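Local coordinates for glucosidase (Croceicoccus marinus, PDB 5Z3K), which is a GH39-family beta-glucosidase from a deep-sea bacterium and probably hydrolyses O-glycosidic bonds in glucosides, at residues Leu190-Leu201 with Pro220-Trp228; Pro169-Ala177 with Pro205-Val214. All blocks are in the same frame, centred on the assembly; numbering follows the deposited sequence.

Interaction 1. Residues Leu190-Leu201 with Pro220-Trp228; sequences LKVGGPCVAFPL and PLDFLSWMW
The Phe223 ring lies flat against the backbone of Gly193, whose CA sits over the ring centre, 3.5 Å from the centroid and 11° off its normal. CG of Phe223, between the backbone N and the carbonyl carbon (chi1 59°), turns the ring back over the neighbouring strand, and the bare glycine lets it come this close. Beside it, Ser225 N bonds to Gly194 O at 2.9 Å. The peptide before Pro195 is cis; beyond it the chains pair again, Val197 N giving to Ser225 O at 3.0 Å and Met227 N to Val197 O. Strands 191-197 and 223-229 are neighbours in the parallel eight-stranded TIM barrel, joined through helix 208-216 as a beta-alpha-beta crossover. Ser225 OG takes a weak, bent bond from Cys196 N, and its stronger partner is Glu153 on strand 151-154. At the C-terminal end of the strands, the bent selenomethionine Met227 brings CE to 3.5 Å from Cys196 SG, while CG of Pro200 packs 3.6 Å from Trp228 CE3.

The opposite end is nearer solvent, and polar bonds more than packed side chains hold it. There Asp222 OD2 receives Val192 N through its anti lone pair at 2.8 Å, nearly straight at 166°, while Asp222 N returns a bond to Val192 O; the carboxylate also forms a salt bridge with Lys184. The exposed Lys191 crosses Asp222 at about a right angle, touching it with its aliphatic CD, and its NZ stays 4.8 Å from Asp222 OD1.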
loop_
_atom_site.group_PDB
_atom_site.type_symbol
_atom_site.label_atom_id
_atom_site.label_comp_id
_atom_site.label_asym_id
_atom_site.label_seq_id
_atom_site.Cartn_x
_atom_site.Cartn_y
_atom_site.Cartn_z
ATOM N N LEU A 190 -0.154 -17.186 11.836
ATOM C CA LEU A 190 -0.100 -16.537 10.537
ATOM C C LEU A 190 -1.471 -16.000 10.150
ATOM O O LEU A 190 -2.509 -16.578 10.480
ATOM C CB LEU A 190 0.398 -17.513 9.475
ATOM C CG LEU A 190 1.807 -18.063 9.690
ATOM C CD1 LEU A 190 2.038 -19.252 8.774
ATOM C CD2 LEU A 190 2.871 -16.979 9.466
ATOM N N LYS A 191 -1.473 -14.875 9.451
ATOM C CA LYS A 191 -2.708 -14.276 8.969
ATOM C C LYS A 191 -2.932 -14.711 7.530
ATOM O O LYS A 191 -2.004 -14.666 6.713
ATOM C CB LYS A 191 -2.656 -12.751 9.063
ATOM C CG LYS A 191 -2.372 -12.219 10.462
ATOM C CD LYS A 191 -3.305 -12.828 11.495
ATOM C CE LYS A 191 -3.020 -12.263 12.882
ATOM N NZ LYS A 191 -3.517 -13.159 13.962
ATOM N N VAL A 192 -4.153 -15.159 7.230
ATOM C CA VAL A 192 -4.525 -15.547 5.878
ATOM C C VAL A 192 -5.780 -14.775 5.498
ATOM O O VAL A 192 -6.637 -14.490 6.341
ATOM C CB VAL A 192 -4.730 -17.084 5.748
ATOM C CG1 VAL A 192 -5.989 -17.559 6.510
ATOM C CG2 VAL A 192 -4.753 -17.519 4.269
ATOM N N GLY A 193 -5.870 -14.411 4.226
ATOM C CA GLY A 193 -7.015 -13.655 3.767
ATOM C C GLY A 193 -7.028 -13.535 2.258
ATOM O O GLY A 193 -6.240 -14.167 1.556
ATOM N N GLY A 194 -7.953 -12.719 1.770
ATOM C CA GLY A 194 -8.217 -12.596 0.354
ATOM C C GLY A 194 -9.505 -11.825 0.186
ATOM O O GLY A 194 -10.022 -11.264 1.152
ATOM N N PRO A 195 -10.070 -11.795 -1.027
ATOM C CA PRO A 195 -9.611 -12.403 -2.275
ATOM C C PRO A 195 -9.008 -11.378 -3.212
ATOM O O PRO A 195 -8.815 -11.677 -4.384
ATOM C CB PRO A 195 -10.905 -12.944 -2.869
ATOM C CG PRO A 195 -11.880 -11.831 -2.527
ATOM C CD PRO A 195 -11.452 -11.300 -1.165
ATOM N N CYS A 196 -8.754 -10.171 -2.699
ATOM C CA CYS A 196 -8.289 -9.038 -3.495
ATOM C C CYS A 196 -9.364 -8.609 -4.485
ATOM O O CYS A 196 -9.164 -8.655 -5.702
ATOM C CB CYS A 196 -6.969 -9.343 -4.214
ATOM S SG CYS A 196 -6.228 -7.856 -4.966
ATOM N N VAL A 197 -10.506 -8.171 -3.942
ATOM C CA VAL A 197 -11.619 -7.679 -4.745
ATOM C C VAL A 197 -11.179 -6.495 -5.593
ATOM O O VAL A 197 -10.702 -5.478 -5.072
ATOM C CB VAL A 197 -12.785 -7.285 -3.826
ATOM C CG1 VAL A 197 -13.998 -6.854 -4.654
ATOM C CG2 VAL A 197 -13.148 -8.428 -2.886
ATOM N N ALA A 198 -11.385 -6.598 -6.908
ATOM C CA ALA A 198 -11.037 -5.496 -7.799
ATOM C C ALA A 198 -12.104 -4.411 -7.817
ATOM O O ALA A 198 -11.777 -3.234 -8.001
ATOM C CB ALA A 198 -10.817 -6.010 -9.226
ATOM N N PHE A 199 -13.372 -4.785 -7.652
ATOM C CA PHE A 199 -14.504 -3.864 -7.764
ATOM C C PHE A 199 -15.279 -3.858 -6.449
ATOM O O PHE A 199 -16.392 -4.400 -6.370
ATOM C CB PHE A 199 -15.403 -4.265 -8.936
ATOM C CG PHE A 199 -14.674 -4.377 -10.254
ATOM C CD1 PHE A 199 -13.663 -3.489 -10.582
ATOM C CD2 PHE A 199 -15.006 -5.364 -11.161
ATOM C CE1 PHE A 199 -12.994 -3.583 -11.785
ATOM C CE2 PHE A 199 -14.348 -5.464 -12.366
ATOM C CZ PHE A 199 -13.340 -4.574 -12.681
ATOM N N PRO A 200 -14.730 -3.230 -5.395
ATOM C CA PRO A 200 -15.286 -3.427 -4.041
ATOM C C PRO A 200 -16.657 -2.814 -3.807
ATOM O O PRO A 200 -17.261 -3.119 -2.772
ATOM C CB PRO A 200 -14.245 -2.769 -3.127
ATOM C CG PRO A 200 -13.547 -1.776 -4.010
ATOM C CD PRO A 200 -13.501 -2.414 -5.371
ATOM N N LEU A 201 -17.161 -1.953 -4.690
ATOM C CA LEU A 201 -18.536 -1.479 -4.565
ATOM C C LEU A 201 -19.489 -2.236 -5.489
ATOM O O LEU A 201 -20.598 -1.757 -5.750
ATOM C CB LEU A 201 -18.627 0.025 -4.836
ATOM C CG LEU A 201 -17.802 0.965 -3.944
ATOM C CD1 LEU A 201 -18.054 2.427 -4.307
ATOM C CD2 LEU A 201 -18.081 0.712 -2.465
ATOM N N PRO A 220 -11.023 -19.787 7.904
ATOM C CA PRO A 220 -10.395 -18.586 8.480
ATOM C C PRO A 220 -10.306 -17.465 7.457
ATOM O O PRO A 220 -10.019 -17.695 6.283
ATOM C CB PRO A 220 -9.001 -19.069 8.893
ATOM C CG PRO A 220 -9.090 -20.555 8.943
ATOM C CD PRO A 220 -10.128 -20.954 7.941
ATOM N N LEU A 221 -10.546 -16.236 7.921
ATOM C CA LEU A 221 -10.435 -15.025 7.097
ATOM C C LEU A 221 -9.913 -13.933 8.026
ATOM O O LEU A 221 -10.692 -13.205 8.648
ATOM C CB LEU A 221 -11.763 -14.638 6.455
ATOM C CG LEU A 221 -11.776 -13.429 5.513
ATOM C CD1 LEU A 221 -11.255 -13.790 4.114
ATOM C CD2 LEU A 221 -13.175 -12.803 5.436
ATOM N N ASP A 222 -8.589 -13.852 8.143
ATOM C CA ASP A 222 -7.985 -12.852 9.019
ATOM C C ASP A 222 -8.075 -11.452 8.423
ATOM O O ASP A 222 -8.132 -10.461 9.164
ATOM C CB ASP A 222 -6.537 -13.247 9.312
ATOM C CG ASP A 222 -6.438 -14.579 10.042
ATOM O OD1 ASP A 222 -7.080 -14.722 11.096
ATOM O OD2 ASP A 222 -5.738 -15.491 9.565
ATOM N N PHE A 223 -8.111 -11.343 7.096
ATOM C CA PHE A 223 -8.266 -10.046 6.460
ATOM C C PHE A 223 -9.033 -10.213 5.160
ATOM O O PHE A 223 -8.939 -11.244 4.494
ATOM C CB PHE A 223 -6.912 -9.354 6.202
ATOM C CG PHE A 223 -5.975 -10.136 5.317
ATOM C CD1 PHE A 223 -6.031 -10.015 3.931
ATOM C CD2 PHE A 223 -5.018 -10.963 5.870
ATOM C CE1 PHE A 223 -5.142 -10.727 3.109
ATOM C CE2 PHE A 223 -4.131 -11.680 5.058
ATOM C CZ PHE A 223 -4.199 -11.561 3.675
ATOM N N LEU A 224 -9.815 -9.199 4.823
ATOM C CA LEU A 224 -10.477 -9.113 3.531
ATOM C C LEU A 224 -9.706 -8.096 2.701
ATOM O O LEU A 224 -9.595 -6.932 3.094
ATOM C CB LEU A 224 -11.945 -8.704 3.702
ATOM C CG LEU A 224 -12.974 -8.831 2.567
ATOM C CD1 LEU A 224 -12.759 -7.763 1.483
ATOM C CD2 LEU A 224 -13.019 -10.238 1.973
ATOM N N SER A 225 -9.152 -8.533 1.579
ATOM C CA SER A 225 -8.307 -7.654 0.780
ATOM C C SER A 225 -9.057 -7.171 -0.462
ATOM O O SER A 225 -9.907 -7.878 -1.017
ATOM C CB SER A 225 -7.005 -8.366 0.404
ATOM O OG SER A 225 -7.253 -9.459 -0.459
ATOM N N TRP A 226 -8.768 -5.932 -0.861
ATOM C CA TRP A 226 -9.495 -5.247 -1.926
ATOM C C TRP A 226 -8.607 -4.144 -2.485
ATOM O O TRP A 226 -7.551 -3.835 -1.929
ATOM C CB TRP A 226 -10.826 -4.669 -1.410
ATOM C CG TRP A 226 -10.659 -3.823 -0.182
ATOM C CD1 TRP A 226 -10.473 -4.267 1.092
ATOM C CD2 TRP A 226 -10.650 -2.387 -0.111
ATOM N NE1 TRP A 226 -10.344 -3.203 1.953
ATOM C CE2 TRP A 226 -10.441 -2.037 1.239
ATOM C CE3 TRP A 226 -10.778 -1.368 -1.057
ATOM C CZ2 TRP A 226 -10.388 -0.704 1.673
ATOM C CZ3 TRP A 226 -10.714 -0.044 -0.625
ATOM C CH2 TRP A 226 -10.517 0.271 0.728
HETATM N N MSE A 227 -9.055 -3.537 -3.589
HETATM C CA MSE A 227 -8.251 -2.503 -4.264
HETATM C C MSE A 227 -9.063 -1.262 -4.603
HETATM O O MSE A 227 -10.290 -1.322 -4.690
HETATM C CB MSE A 227 -7.620 -3.061 -5.539
HETATM C CG MSE A 227 -8.435 -2.894 -6.833
HETATM SE SE MSE A 227 -7.378 -3.745 -8.266
HETATM C CE MSE A 227 -7.163 -5.311 -7.195
ATOM N N TRP A 228 -8.376 -0.141 -4.805
ATOM C CA TRP A 228 -9.037 1.078 -5.254
ATOM C C TRP A 228 -8.029 1.998 -5.935
ATOM O O TRP A 228 -6.899 2.141 -5.470
ATOM C CB TRP A 228 -9.722 1.831 -4.111
ATOM C CG TRP A 228 -10.674 2.808 -4.695
ATOM C CD1 TRP A 228 -10.513 4.157 -4.813
ATOM C CD2 TRP A 228 -11.916 2.489 -5.328
ATOM N NE1 TRP A 228 -11.605 4.705 -5.461
ATOM C CE2 TRP A 228 -12.471 3.697 -5.796
ATOM C CE3 TRP A 228 -12.612 1.296 -5.543
ATOM C CZ2 TRP A 228 -13.694 3.744 -6.462
ATOM C CZ3 TRP A 228 -13.824 1.346 -6.201
ATOM C CH2 TRP A 228 -14.356 2.563 -6.644
#

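Interaction 2. Residues Pro169-Ala177 with Pro205-Val214; sequences PDQFYEMYA and PFREGFLDYV
Tyr173 and Tyr213 slide past each other in opposite directions, their planes 29° apart and the rings barely overlapping. Each instead offers its CB to the other's face: Tyr173 CB stands 3.3 Å from the Tyr213 centroid, almost on the ring normal, and Tyr213 CB lies more off-centre over Tyr173. The Tyr173 hydroxyl reaches past Gly209, where a side chain would collide with it, and donates to Pro205 O at 2.5 Å. Tyr213 OH donates to Glu174 OE1 at 2.6 Å from above the carboxylate plane, which stands nearly perpendicular to the ring. Helices 169-186 and 208-216, on the outside of the TIM barrel, pack here; the axes of their portions 169-177 and 208-214 approach to 10.5 Å at 46°. With an alanine in place of Tyr213 the ring and its hydroxyl are gone, which would probably leave Glu174 OE1 short of this donor and open a gap over Tyr173 CB. Deeper in, two T-shaped pairs follow. Phe206 turns its edge to the face of Phe172, with CE1 3.6 Å from Phe172 CG, and Phe210, its CG anti to the backbone N (chi1 -177°), sets its edge over the centre of the Tyr176 ring. Val214 CG1 touches Tyr176 CE2 beside that pair, and the Phe172 and Phe210 rings also meet at CE1, 4.0 Å apart.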
loop_
_atom_site.group_PDB
_atom_site.type_symbol
_atom_site.label_atom_id
_atom_site.label_comp_id
_atom_site.label_asym_id
_atom_site.label_seq_id
_atom_site.Cartn_x
_atom_site.Cartn_y
_atom_site.Cartn_z
ATOM N N PRO A 169 -16.369 -19.641 -9.375
ATOM C CA PRO A 169 -16.245 -19.218 -7.970
ATOM C C PRO A 169 -16.051 -20.376 -7.013
ATOM O O PRO A 169 -15.189 -20.289 -6.128
ATOM C CB PRO A 169 -17.559 -18.463 -7.716
ATOM C CG PRO A 169 -17.895 -17.889 -9.072
ATOM C CD PRO A 169 -17.477 -18.949 -10.063
ATOM N N ASP A 170 -16.820 -21.468 -7.169
ATOM C CA ASP A 170 -16.622 -22.638 -6.317
ATOM C C ASP A 170 -15.178 -23.120 -6.355
ATOM O O ASP A 170 -14.618 -23.507 -5.323
ATOM C CB ASP A 170 -17.557 -23.775 -6.738
ATOM C CG ASP A 170 -18.990 -23.549 -6.295
ATOM O OD1 ASP A 170 -19.210 -22.915 -5.235
ATOM O OD2 ASP A 170 -19.901 -24.019 -7.013
ATOM N N GLN A 171 -14.567 -23.127 -7.542
ATOM C CA GLN A 171 -13.172 -23.539 -7.641
ATOM C C GLN A 171 -12.272 -22.562 -6.899
ATOM O O GLN A 171 -11.325 -22.972 -6.218
ATOM C CB GLN A 171 -12.758 -23.653 -9.108
ATOM C CG GLN A 171 -13.437 -24.806 -9.850
ATOM C CD GLN A 171 -13.060 -24.866 -11.317
ATOM O OE1 GLN A 171 -13.182 -23.883 -12.048
ATOM N NE2 GLN A 171 -12.588 -26.028 -11.755
ATOM N N PHE A 172 -12.565 -21.265 -7.009
ATOM C CA PHE A 172 -11.809 -20.264 -6.259
ATOM C C PHE A 172 -11.976 -20.463 -4.758
ATOM O O PHE A 172 -10.997 -20.404 -4.007
ATOM C CB PHE A 172 -12.242 -18.855 -6.677
ATOM C CG PHE A 172 -11.417 -17.755 -6.060
ATOM C CD1 PHE A 172 -11.694 -17.295 -4.777
ATOM C CD2 PHE A 172 -10.373 -17.174 -6.764
ATOM C CE1 PHE A 172 -10.932 -16.286 -4.197
ATOM C CE2 PHE A 172 -9.610 -16.155 -6.192
ATOM C CZ PHE A 172 -9.888 -15.720 -4.907
ATOM N N TYR A 173 -13.210 -20.711 -4.300
ATOM C CA TYR A 173 -13.442 -20.883 -2.865
ATOM C C TYR A 173 -12.700 -22.100 -2.323
ATOM O O TYR A 173 -12.121 -22.051 -1.231
ATOM C CB TYR A 173 -14.939 -21.030 -2.563
ATOM C CG TYR A 173 -15.862 -19.964 -3.118
ATOM C CD1 TYR A 173 -15.416 -18.673 -3.384
ATOM C CD2 TYR A 173 -17.202 -20.256 -3.363
ATOM C CE1 TYR A 173 -16.287 -17.699 -3.890
ATOM C CE2 TYR A 173 -18.070 -19.302 -3.875
ATOM C CZ TYR A 173 -17.619 -18.029 -4.136
ATOM O OH TYR A 173 -18.505 -17.092 -4.638
ATOM N N GLU A 174 -12.736 -23.219 -3.051
ATOM C CA GLU A 174 -12.083 -24.417 -2.541
ATOM C C GLU A 174 -10.576 -24.223 -2.487
ATOM O O GLU A 174 -9.911 -24.709 -1.563
ATOM C CB GLU A 174 -12.462 -25.630 -3.394
ATOM C CG GLU A 174 -13.917 -26.044 -3.247
ATOM C CD GLU A 174 -14.269 -26.493 -1.828
ATOM O OE1 GLU A 174 -15.261 -25.980 -1.257
ATOM O OE2 GLU A 174 -13.557 -27.371 -1.286
HETATM N N MSE A 175 -10.029 -23.493 -3.452
HETATM C CA MSE A 175 -8.616 -23.153 -3.460
HETATM C C MSE A 175 -8.270 -22.254 -2.273
HETATM O O MSE A 175 -7.234 -22.431 -1.631
HETATM C CB MSE A 175 -8.244 -22.475 -4.770
HETATM C CG MSE A 175 -8.095 -23.418 -5.930
HETATM SE SE MSE A 175 -7.741 -22.511 -7.594
HETATM C CE MSE A 175 -5.856 -21.991 -7.321
ATOM N N TYR A 176 -9.152 -21.295 -1.972
ATOM C CA TYR A 176 -8.939 -20.465 -0.793
ATOM C C TYR A 176 -8.908 -21.318 0.468
ATOM O O TYR A 176 -8.021 -21.163 1.315
ATOM C CB TYR A 176 -10.018 -19.387 -0.665
ATOM C CG TYR A 176 -9.778 -18.584 0.589
ATOM C CD1 TYR A 176 -8.711 -17.690 0.655
ATOM C CD2 TYR A 176 -10.560 -18.755 1.722
ATOM C CE1 TYR A 176 -8.446 -16.974 1.806
ATOM C CE2 TYR A 176 -10.307 -18.041 2.879
ATOM C CZ TYR A 176 -9.239 -17.149 2.912
ATOM O OH TYR A 176 -8.956 -16.435 4.038
ATOM N N ALA A 177 -9.870 -22.236 0.608
ATOM C CA ALA A 177 -9.921 -23.049 1.817
ATOM C C ALA A 177 -8.682 -23.925 1.941
ATOM O O ALA A 177 -8.159 -24.116 3.045
ATOM C CB ALA A 177 -11.192 -23.904 1.831
ATOM N N PRO A 205 -19.925 -12.729 -6.876
ATOM C CA PRO A 205 -19.441 -13.975 -6.263
ATOM C C PRO A 205 -18.122 -13.826 -5.511
ATOM O O PRO A 205 -17.813 -14.663 -4.653
ATOM C CB PRO A 205 -19.295 -14.918 -7.465
ATOM C CG PRO A 205 -19.087 -14.018 -8.626
ATOM C CD PRO A 205 -19.926 -12.794 -8.346
ATOM N N PHE A 206 -17.333 -12.794 -5.788
ATOM C CA PHE A 206 -16.082 -12.616 -5.064
ATOM C C PHE A 206 -16.173 -11.532 -4.002
ATOM O O PHE A 206 -15.165 -11.211 -3.365
ATOM C CB PHE A 206 -14.945 -12.358 -6.054
ATOM C CG PHE A 206 -14.772 -13.483 -7.025
ATOM C CD1 PHE A 206 -14.253 -14.701 -6.599
ATOM C CD2 PHE A 206 -15.197 -13.357 -8.340
ATOM C CE1 PHE A 206 -14.119 -15.755 -7.474
ATOM C CE2 PHE A 206 -15.064 -14.411 -9.228
ATOM C CZ PHE A 206 -14.528 -15.613 -8.799
ATOM N N ARG A 207 -17.369 -10.986 -3.773
ATOM C CA ARG A 207 -17.610 -10.176 -2.588
ATOM C C ARG A 207 -18.577 -10.929 -1.681
ATOM O O ARG A 207 -18.144 -11.668 -0.792
ATOM C CB ARG A 207 -18.140 -8.791 -2.968
ATOM C CG ARG A 207 -18.017 -7.761 -1.845
ATOM C CD ARG A 207 -18.468 -6.366 -2.276
ATOM N NE ARG A 207 -19.929 -6.277 -2.367
ATOM C CZ ARG A 207 -20.604 -5.139 -2.519
ATOM N NH1 ARG A 207 -19.959 -3.984 -2.590
ATOM N NH2 ARG A 207 -21.930 -5.157 -2.594
ATOM N N GLU A 208 -19.887 -10.776 -1.913
ATOM C CA GLU A 208 -20.881 -11.497 -1.117
ATOM C C GLU A 208 -20.670 -13.011 -1.189
ATOM O O GLU A 208 -20.713 -13.705 -0.166
ATOM C CB GLU A 208 -22.288 -11.128 -1.595
ATOM C CG GLU A 208 -22.786 -9.781 -1.088
ATOM C CD GLU A 208 -22.353 -8.601 -1.956
ATOM O OE1 GLU A 208 -21.424 -8.754 -2.787
ATOM O OE2 GLU A 208 -22.948 -7.508 -1.792
ATOM N N GLY A 209 -20.453 -13.540 -2.392
ATOM C CA GLY A 209 -20.297 -14.983 -2.538
ATOM C C GLY A 209 -19.075 -15.529 -1.829
ATOM O O GLY A 209 -19.103 -16.651 -1.304
ATOM N N PHE A 210 -17.986 -14.751 -1.801
ATOM C CA PHE A 210 -16.797 -15.156 -1.059
ATOM C C PHE A 210 -17.043 -15.113 0.447
ATOM O O PHE A 210 -16.741 -16.073 1.165
ATOM C CB PHE A 210 -15.620 -14.254 -1.451
ATOM C CG PHE A 210 -14.327 -14.627 -0.793
ATOM C CD1 PHE A 210 -13.680 -15.812 -1.126
ATOM C CD2 PHE A 210 -13.753 -13.795 0.161
ATOM C CE1 PHE A 210 -12.495 -16.162 -0.519
ATOM C CE2 PHE A 210 -12.565 -14.147 0.775
ATOM C CZ PHE A 210 -11.933 -15.329 0.430
ATOM N N LEU A 211 -17.582 -13.999 0.946
ATOM C CA LEU A 211 -17.881 -13.885 2.372
ATOM C C LEU A 211 -18.883 -14.948 2.812
ATOM O O LEU A 211 -18.771 -15.499 3.915
ATOM C CB LEU A 211 -18.418 -12.491 2.681
ATOM C CG LEU A 211 -17.345 -11.397 2.621
ATOM C CD1 LEU A 211 -17.978 -10.019 2.459
ATOM C CD2 LEU A 211 -16.505 -11.474 3.883
ATOM N N ASP A 212 -19.874 -15.237 1.969
ATOM C CA ASP A 212 -20.857 -16.263 2.312
ATOM C C ASP A 212 -20.194 -17.630 2.433
ATOM O O ASP A 212 -20.494 -18.394 3.358
ATOM C CB ASP A 212 -21.975 -16.287 1.269
ATOM C CG ASP A 212 -23.037 -17.351 1.564
ATOM O OD1 ASP A 212 -23.732 -17.242 2.597
ATOM O OD2 ASP A 212 -23.176 -18.292 0.756
ATOM N N TYR A 213 -19.258 -17.936 1.530
ATOM C CA TYR A 213 -18.598 -19.237 1.551
ATOM C C TYR A 213 -17.755 -19.421 2.807
ATOM O O TYR A 213 -17.838 -20.461 3.472
ATOM C CB TYR A 213 -17.728 -19.419 0.302
ATOM C CG TYR A 213 -16.902 -20.685 0.364
ATOM C CD1 TYR A 213 -15.624 -20.684 0.924
ATOM C CD2 TYR A 213 -17.407 -21.888 -0.119
ATOM C CE1 TYR A 213 -14.878 -21.851 0.998
ATOM C CE2 TYR A 213 -16.667 -23.052 -0.054
ATOM C CZ TYR A 213 -15.404 -23.027 0.507
ATOM O OH TYR A 213 -14.660 -24.186 0.579
ATOM N N VAL A 214 -16.897 -18.444 3.126
ATOM C CA VAL A 214 -16.024 -18.613 4.284
ATOM C C VAL A 214 -16.838 -18.650 5.571
ATOM O O VAL A 214 -16.438 -19.294 6.549
ATOM C CB VAL A 214 -14.941 -17.513 4.315
ATOM C CG1 VAL A 214 -13.964 -17.710 3.168
ATOM C CG2 VAL A 214 -15.555 -16.129 4.242
#

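How the interactions relate
Interaction 1 is mostly buried in the barrel wall, its centre about 13 Å from the centre of the chain; interaction 2 lies farther out, its centre about 24 Å from that point, in the surrounding helix layer and only partly buried. Backbone hydrogen bonds dominate between the strands, whereas aromatic faces and edges with two tyrosine hydroxyl bonds join the helices. The chain runs from helix 169-186 through strand 191-197 and helix 208-216 to strand 223-229, so the segments of the two contacts alternate along it. They meet directly: Tyr176 OH probably bonds to Pro220 O at 2.8 Å, Arg207 NH1 probably bonds to Pro200 O, and Phe172 and Phe210 pack on Pro195.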